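Local coordinates for hypothetical protein HD1797 (Haemophilus ducreyi, PDB 2P4P) that probably takes part in exporting the polyamines cadaverine and putrescine across the inner membrane, the crystallised chain being its CorC_HlyC (transporter associated) domain, at residues D9-G15 with D76-F82. Numbering follows the deposited sequence.
Sequences DSWLIDG and DQLMVSF
I13 and L78 face each other as a hydrogen-bonded antiparallel pair: I13 N reaches L78 O at 2.8 Å and L78 N reaches I13 O at 2.9 Å, both bonds nearly straight. W11 and V80 form the next such pair, with W11 N to V80 O at 2.9 Å. On the face these four share, the branched aliphatic chains of I13, L78 and V80 suit burial, while W11 is the exposed aromatic at its margin. In one of its two conformers the ethyl arm of I13, CG1 anti to the carbonyl carbon (chi1 -72°), brings CD1 to V80 CG2 at 3.5 Å and to the W11 ring edge, in plane. L78 lays CG against I13 CB and sends CD2 to G15 CA, 3.6 Å away, where no side chain intervenes.

The other face carries L12, M79 and Q77. L12 CD2 touches Q77 OE1 at 3.5 Å, while the selenomethionine M79 bends past S10. At one end G15 N donates to D76 O at 2.7 Å, from above the carbonyl plane; at the other, a water accepts from F82 N and donates to D9 O, continuing the ladder.

Bonds further out fix two side chains: D14 OD1 accepts from A16 N, and Q77 NE2 donates to D69 OD2 of its own chain and I68 O of the second subunit. Strand 10-14 is an outer strand of a three-stranded antiparallel sheet, paired with central strand 74-81; L78 packs on helix 40-48, and L12, Q77 and M79 meet the second subunit. The classic beta bulge of D76 and Q77 opposite D69 lies beside D69, T70 and E71, a known magnesium site of this protein, without bound metal in this chain.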
loop_
_atom_site.group_PDB
_atom_site.type_symbol
_atom_site.label_atom_id
_atom_site.label_comp_id
_atom_site.label_asym_id
_atom_site.label_seq_id
_atom_site.Cartn_x
_atom_site.Cartn_y
_atom_site.Cartn_z
ATOM N N ASP A 9 8.797 -8.491 3.726
ATOM C CA ASP A 9 8.035 -8.198 4.949
ATOM C C ASP A 9 7.762 -6.710 5.036
ATOM O O ASP A 9 8.640 -5.898 4.762
ATOM C CB ASP A 9 8.652 -8.760 6.254
ATOM C CG ASP A 9 10.105 -8.334 6.508
ATOM O OD1 ASP A 9 11.052 -8.737 5.763
ATOM O OD2 ASP A 9 10.319 -7.661 7.552
ATOM N N SER A 10 6.539 -6.355 5.389
ATOM C CA SER A 10 6.198 -4.947 5.489
ATOM C C SER A 10 5.011 -4.745 6.399
ATOM O O SER A 10 4.250 -5.695 6.683
ATOM C CB SER A 10 5.924 -4.374 4.103
ATOM O OG SER A 10 4.669 -4.805 3.644
ATOM N N TRP A 11 4.836 -3.510 6.848
ATOM C CA TRP A 11 3.667 -3.177 7.601
ATOM C C TRP A 11 2.953 -2.026 6.919
ATOM O O TRP A 11 3.591 -1.085 6.446
ATOM C CB TRP A 11 4.026 -2.701 9.003
ATOM C CG TRP A 11 4.647 -3.667 9.944
ATOM C CD1 TRP A 11 4.758 -5.039 9.814
ATOM C CD2 TRP A 11 5.208 -3.341 11.225
ATOM N NE1 TRP A 11 5.388 -5.564 10.922
ATOM C CE2 TRP A 11 5.671 -4.548 11.802
ATOM C CE3 TRP A 11 5.386 -2.139 11.928
ATOM C CZ2 TRP A 11 6.281 -4.592 13.077
ATOM C CZ3 TRP A 11 6.006 -2.179 13.189
ATOM C CH2 TRP A 11 6.449 -3.398 13.740
ATOM N N LEU A 12 1.629 -2.091 6.916
ATOM C CA LEU A 12 0.810 -0.972 6.500
ATOM C C LEU A 12 0.330 -0.249 7.740
ATOM O O LEU A 12 -0.315 -0.850 8.615
ATOM C CB LEU A 12 -0.363 -1.466 5.663
ATOM C CG LEU A 12 -1.258 -0.398 5.038
ATOM C CD1 LEU A 12 -0.577 0.219 3.824
ATOM C CD2 LEU A 12 -2.573 -1.025 4.635
ATOM N N ILE A 13 0.606 1.058 7.789
ATOM C CA ILE A 13 0.426 1.896 8.990
ATOM C C ILE A 13 -0.361 3.181 8.686
ATOM O O ILE A 13 -0.161 3.771 7.639
ATOM C CB ILE A 13 1.827 2.241 9.593
ATOM C CG1 ILE A 13 2.430 0.991 10.252
ATOM C CG2 ILE A 13 1.753 3.388 10.599
ATOM C CD1 ILE A 13 3.892 1.133 10.624
ATOM N N ASP A 14 -1.245 3.590 9.602
ATOM C CA ASP A 14 -2.023 4.833 9.501
ATOM C C ASP A 14 -1.084 6.019 9.713
ATOM O O ASP A 14 -0.279 6.007 10.630
ATOM C CB ASP A 14 -3.139 4.825 10.559
ATOM C CG ASP A 14 -3.981 6.110 10.582
ATOM O OD1 ASP A 14 -3.729 7.052 9.795
ATOM O OD2 ASP A 14 -4.916 6.183 11.418
ATOM N N GLY A 15 -1.198 7.048 8.871
ATOM C CA GLY A 15 -0.300 8.213 8.962
ATOM C C GLY A 15 -0.452 8.944 10.294
ATOM O O GLY A 15 0.447 9.656 10.731
ATOM N N ASP A 76 -2.186 9.497 4.760
ATOM C CA ASP A 76 -3.291 8.701 5.295
ATOM C C ASP A 76 -2.769 7.289 5.663
ATOM O O ASP A 76 -2.955 6.814 6.806
ATOM C CB ASP A 76 -4.402 8.678 4.229
ATOM C CG ASP A 76 -5.548 7.760 4.562
ATOM O OD1 ASP A 76 -6.003 7.722 5.726
ATOM O OD2 ASP A 76 -6.032 7.092 3.629
ATOM N N GLN A 77 -2.120 6.643 4.697
ATOM C CA GLN A 77 -1.478 5.331 4.910
ATOM C C GLN A 77 -0.074 5.278 4.362
ATOM O O GLN A 77 0.203 5.833 3.306
ATOM C CB GLN A 77 -2.271 4.221 4.243
ATOM C CG GLN A 77 -3.587 3.951 4.897
ATOM C CD GLN A 77 -4.358 2.878 4.178
ATOM O OE1 GLN A 77 -4.649 1.841 4.741
ATOM N NE2 GLN A 77 -4.673 3.117 2.927
ATOM N N LEU A 78 0.799 4.557 5.062
ATOM C CA LEU A 78 2.150 4.326 4.617
ATOM C C LEU A 78 2.528 2.850 4.790
ATOM O O LEU A 78 1.885 2.112 5.529
ATOM C CB LEU A 78 3.127 5.186 5.417
ATOM C CG LEU A 78 3.041 4.980 6.934
ATOM C CD1 LEU A 78 4.399 4.581 7.524
ATOM C CD2 LEU A 78 2.430 6.209 7.627
HETATM N N MSE A 79 3.568 2.434 4.092
HETATM C CA MSE A 79 4.130 1.117 4.264
HETATM C C MSE A 79 5.555 1.251 4.736
HETATM O O MSE A 79 6.275 2.141 4.294
HETATM C CB MSE A 79 4.153 0.387 2.924
HETATM C CG MSE A 79 4.378 -1.103 3.064
HETATM SE SE MSE A 79 4.605 -1.862 1.296
HETATM C CE MSE A 79 4.883 -0.236 0.316
ATOM N N VAL A 80 5.952 0.355 5.636
ATOM C CA VAL A 80 7.309 0.313 6.192
ATOM C C VAL A 80 7.866 -1.036 5.760
ATOM O O VAL A 80 7.165 -2.029 5.875
ATOM C CB VAL A 80 7.285 0.353 7.766
ATOM C CG1 VAL A 80 8.715 0.506 8.344
ATOM C CG2 VAL A 80 6.441 1.495 8.233
ATOM N N SER A 81 9.109 -1.064 5.298
ATOM C CA SER A 81 9.808 -2.287 4.969
ATOM C C SER A 81 11.282 -2.048 5.322
ATOM O O SER A 81 11.676 -0.904 5.645
ATOM C CB SER A 81 9.620 -2.558 3.466
ATOM O OG SER A 81 9.990 -1.397 2.748
ATOM N N PHE A 82 12.114 -3.089 5.298
ATOM C CA PHE A 82 13.549 -2.853 5.449
ATOM C C PHE A 82 14.092 -2.126 4.239
ATOM O O PHE A 82 13.690 -2.414 3.109
ATOM C CB PHE A 82 14.313 -4.170 5.583
ATOM C CG PHE A 82 14.437 -4.692 6.997
ATOM C CD1 PHE A 82 14.732 -3.846 8.053
ATOM C CD2 PHE A 82 14.353 -6.063 7.239
ATOM C CE1 PHE A 82 14.868 -4.329 9.340
ATOM C CE2 PHE A 82 14.535 -6.586 8.537
ATOM C CZ PHE A 82 14.789 -5.723 9.586
HETATM O O HOH W 1 11.232 -5.861 4.891
#